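Local coordinates for protein C-type lectin domain family 4, member b1 (Mus musculus, PDB 6LFJ) that binds mannose-type sugars through a calcium ion in its C-type lectin domain and may regulate immune reactivity and dendritic-cell maturation, at residues Asn93-Ser98 with Trp116-Cys121. Sequence-based numbering, arbitrary orientation.
Sequences NGEPSS and WNDISC. With CA (calcium ion), chain C; MAN (alpha-D-mannopyranose), chain G.
D118, on strand 113-119, meets the backbone of the loop 93-98 and shares a calcium ion with E95 and S97. Its CB points at the loop, and CB of P96, a residue that follows a cis peptide bond, packs on the carboxylate, closest to OD2 of D118. CG of D118 sits over the main chain, flanked by N and C (chi1 60°), which brings the carboxylate to the backbone N atoms of the two serines after that proline. OD1 of D118 binds the calcium at 2.3 Å and accepts a hydrogen bond from the backbone N of S97 on its syn side, with the donor 25° out of the carboxylate plane. OD2 of D118 accepts a hydrogen bond from the backbone N of S98 at 3.1 Å through its syn lone pair, receives a weak bond from the N of S97, and is salt-bridged to R74. One carboxylate thus ties metal, loop and a third segment together, and the charge of R74 probably offsets part of its own.

D118 gives the calcium a second ligand, its backbone O, at 2.4 Å. From the loop side come OE1 of E95 and OG of S97, the latter 2.4 Å from the metal. The side chain of E95 folds over at its CG, taking CB and CG past the carbonyl O of W116 before the carboxylate arrives beside the side chain of N117, the two flat groups turned 66° apart. N117 also ligates the metal, and E101 completes the protein shell. Mannose adds O3 and O4, the latter 2.6 Å from the calcium; OE2 of E95 lies 2.5 Å from the same O4. The loop's E-P-S, with its cis proline, and the strand's W-N-D form the calcium-dependent sugar site of a C-type lectin domain, an EPS variant of the mannose-type EPN motif.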
ATOM      1  N   ASN A  93     -21.578   6.946   8.337  1.00 24.70           N
ATOM      2  CA  ASN A  93     -22.511   6.208   9.224  0.52 28.72           C
ATOM      3  C   ASN A  93     -23.560   5.523   8.326  1.00 27.19           C
ATOM      4  O   ASN A  93     -24.070   6.177   7.382  1.00 26.18           O
ATOM      5  CB  ASN A  93     -23.065   7.137  10.307  0.52 31.23           C
ATOM      6  CG  ASN A  93     -22.015   7.576  11.311  0.52 36.59           C
ATOM      7  OD1 ASN A  93     -21.061   6.853  11.595  0.52 42.83           O
ATOM      8  ND2 ASN A  93     -22.183   8.763  11.865  0.52 39.85           N
ATOM      9  N   GLY A  94     -23.823   4.238   8.575  1.00 28.18           N
ATOM     10  CA  GLY A  94     -24.807   3.451   7.801  1.00 31.21           C
ATOM     11  C   GLY A  94     -24.226   2.915   6.500  1.00 29.73           C
ATOM     12  O   GLY A  94     -24.985   2.326   5.714  1.00 29.56           O
ATOM     13  N   GLU A  95     -22.933   3.127   6.247  1.00 24.01           N
ATOM     14  CA  GLU A  95     -22.248   2.576   5.046  1.00 21.26           C
ATOM     15  C   GLU A  95     -21.195   1.571   5.503  1.00 24.51           C
ATOM     16  O   GLU A  95     -20.658   1.680   6.600  1.00 23.52           O
ATOM     17  CB  GLU A  95     -21.617   3.678   4.193  1.00 21.66           C
ATOM     18  CG  GLU A  95     -22.590   4.779   3.798  1.00 23.66           C
ATOM     19  CD  GLU A  95     -23.792   4.360   2.966  1.00 23.97           C
ATOM     20  OE1 GLU A  95     -23.741   3.299   2.340  1.00 22.57           O
ATOM     21  OE2 GLU A  95     -24.772   5.130   2.918  1.00 23.55           O
ATOM     22  N   PRO A  96     -20.877   0.534   4.699  1.00 25.60           N
ATOM     23  CA  PRO A  96     -21.601   0.210   3.473  1.00 18.66           C
ATOM     24  C   PRO A  96     -23.042  -0.229   3.725  1.00 22.97           C
ATOM     25  O   PRO A  96     -23.329  -0.703   4.798  1.00 22.80           O
ATOM     26  CB  PRO A  96     -20.863  -1.004   2.899  1.00 26.11           C
ATOM     27  CG  PRO A  96     -19.537  -1.021   3.588  1.00 24.71           C
ATOM     28  CD  PRO A  96     -19.748  -0.377   4.935  1.00 25.01           C
ATOM     29  N   SER A  97     -23.891  -0.117   2.708  1.00 23.51           N
ATOM     30  CA  SER A  97     -25.359  -0.228   2.870  1.00 24.44           C
ATOM     31  C   SER A  97     -25.937  -1.401   2.084  1.00 25.64           C
ATOM     32  O   SER A  97     -27.043  -1.783   2.427  1.00 23.58           O
ATOM     33  CB  SER A  97     -26.028   1.055   2.466  1.00 22.95           C
ATOM     34  OG  SER A  97     -25.910   1.272   1.060  1.00 21.54           O
ATOM     35  N   SER A  98     -25.274  -1.925   1.048  1.00 21.21           N
ATOM     36  CA  SER A  98     -25.945  -2.851   0.096  1.00 21.17           C
ATOM     37  C   SER A  98     -24.961  -3.765  -0.652  1.00 20.53           C
ATOM     38  O   SER A  98     -24.059  -3.256  -1.338  1.00 19.80           O
ATOM     39  CB  SER A  98     -26.775  -2.052  -0.869  1.00 27.40           C
ATOM     40  OG  SER A  98     -27.224  -2.872  -1.933  1.00 31.77           O
ATOM     41  N   TRP A 116     -16.951   7.616   3.065  1.00 20.54           N
ATOM     42  CA  TRP A 116     -17.129   6.673   1.946  1.00 19.14           C
ATOM     43  C   TRP A 116     -18.563   6.171   1.904  1.00 20.72           C
ATOM     44  O   TRP A 116     -19.211   6.024   2.966  1.00 23.39           O
ATOM     45  CB  TRP A 116     -16.178   5.492   2.051  1.00 17.81           C
ATOM     46  CG  TRP A 116     -14.724   5.821   2.151  1.00 18.63           C
ATOM     47  CD1 TRP A 116     -14.072   7.000   1.932  1.00 19.79           C
ATOM     48  CD2 TRP A 116     -13.707   4.858   2.449  1.00 19.88           C
ATOM     49  NE1 TRP A 116     -12.717   6.835   2.101  1.00 20.58           N
ATOM     50  CE2 TRP A 116     -12.467   5.528   2.415  1.00 20.04           C
ATOM     51  CE3 TRP A 116     -13.741   3.497   2.765  1.00 24.31           C
ATOM     52  CZ2 TRP A 116     -11.268   4.868   2.675  1.00 17.57           C
ATOM     53  CZ3 TRP A 116     -12.553   2.845   3.017  1.00 19.33           C
ATOM     54  CH2 TRP A 116     -11.337   3.527   2.987  1.00 18.64           C
ATOM     55  N   ASN A 117     -19.004   5.879   0.692  1.00 21.78           N
ATOM     56  CA  ASN A 117     -20.339   5.312   0.406  1.00 21.97           C
ATOM     57  C   ASN A 117     -20.179   4.239  -0.673  1.00 23.66           C
ATOM     58  O   ASN A 117     -19.573   4.526  -1.720  1.00 21.68           O
ATOM     59  CB  ASN A 117     -21.310   6.402  -0.047  1.00 22.37           C
ATOM     60  CG  ASN A 117     -22.666   5.832  -0.407  1.00 23.09           C
ATOM     61  OD1 ASN A 117     -23.092   4.854   0.209  1.00 23.85           O
ATOM     62  ND2 ASN A 117     -23.341   6.433  -1.384  1.00 26.56           N
ATOM     63  N   ASP A 118     -20.716   3.047  -0.440  1.00 20.97           N
ATOM     64  CA  ASP A 118     -20.817   2.031  -1.514  1.00 17.59           C
ATOM     65  C   ASP A 118     -21.925   2.471  -2.473  1.00 23.13           C
ATOM     66  O   ASP A 118     -22.991   2.932  -2.000  1.00 22.27           O
ATOM     67  CB  ASP A 118     -20.999   0.618  -0.967  1.00 17.18           C
ATOM     68  CG  ASP A 118     -22.222   0.384  -0.109  1.00 21.62           C
ATOM     69  OD1 ASP A 118     -22.739   1.357   0.467  1.00 23.50           O
ATOM     70  OD2 ASP A 118     -22.629  -0.792   0.003  1.00 24.87           O
ATOM     71  N   ILE A 119     -21.660   2.372  -3.771  1.00 20.42           N
ATOM     72  CA  ILE A 119     -22.642   2.768  -4.825  0.61 20.85           C
ATOM     73  C   ILE A 119     -22.500   1.840  -6.024  1.00 21.88           C
ATOM     74  O   ILE A 119     -21.520   1.089  -6.101  1.00 23.04           O
ATOM     75  CB  ILE A 119     -22.507   4.234  -5.282  0.61 25.54           C
ATOM     76  CG1 ILE A 119     -21.149   4.533  -5.923  0.61 19.57           C
ATOM     77  CG2 ILE A 119     -22.831   5.200  -4.155  0.61 30.35           C
ATOM     78  CD1 ILE A 119     -21.216   5.698  -6.897  0.61 26.27           C
ATOM     79  N   SER A 120     -23.493   1.888  -6.899  1.00 25.16           N
ATOM     80  CA  SER A 120     -23.499   1.154  -8.182  1.00 29.91           C
ATOM     81  C   SER A 120     -22.288   1.606  -9.000  1.00 27.86           C
ATOM     82  O   SER A 120     -22.110   2.828  -9.199  1.00 28.39           O
ATOM     83  CB  SER A 120     -24.789   1.372  -8.918  1.00 34.57           C
ATOM     84  OG  SER A 120     -24.620   1.068 -10.294  1.00 40.17           O
ATOM     85  N   CYS A 121     -21.481   0.646  -9.445  1.00 25.09           N
ATOM     86  CA  CYS A 121     -20.291   0.869 -10.301  1.00 29.58           C
ATOM     87  C   CYS A 121     -20.673   1.601 -11.595  1.00 31.93           C
ATOM     88  O   CYS A 121     -19.796   2.281 -12.166  1.00 30.09           O
ATOM     89  CB  CYS A 121     -19.625  -0.467 -10.605  1.00 30.87           C
ATOM     90  SG  CYS A 121     -18.955  -1.255  -9.115  1.00 33.17           S
TER
HETATM   91 CA    CA C 301     -24.401   2.823  -0.021  1.00 22.03          CA
HETATM   92  C1  MAN G 305     -28.484   6.510  -1.725  1.00 39.74           C
HETATM   93  C2  MAN G 305     -27.257   5.759  -2.285  1.00 32.81           C
HETATM   94  C3  MAN G 305     -26.770   4.720  -1.265  1.00 24.65           C
HETATM   95  C4  MAN G 305     -26.519   5.364   0.057  1.00 26.02           C
HETATM   96  C5  MAN G 305     -27.755   6.120   0.531  1.00 37.57           C
HETATM   97  C6  MAN G 305     -27.381   7.037   1.702  1.00 47.72           C
HETATM   98  O2  MAN G 305     -26.216   6.663  -2.589  1.00 33.47           O
HETATM   99  O3  MAN G 305     -25.601   4.135  -1.734  1.00 26.50           O
HETATM  100  O4  MAN G 305     -26.242   4.358   1.011  1.00 22.86           O
HETATM  101  O5  MAN G 305     -28.201   7.064  -0.439  1.00 38.14           O
HETATM  102  O6  MAN G 305     -28.573   7.463   2.348  1.00 61.50           O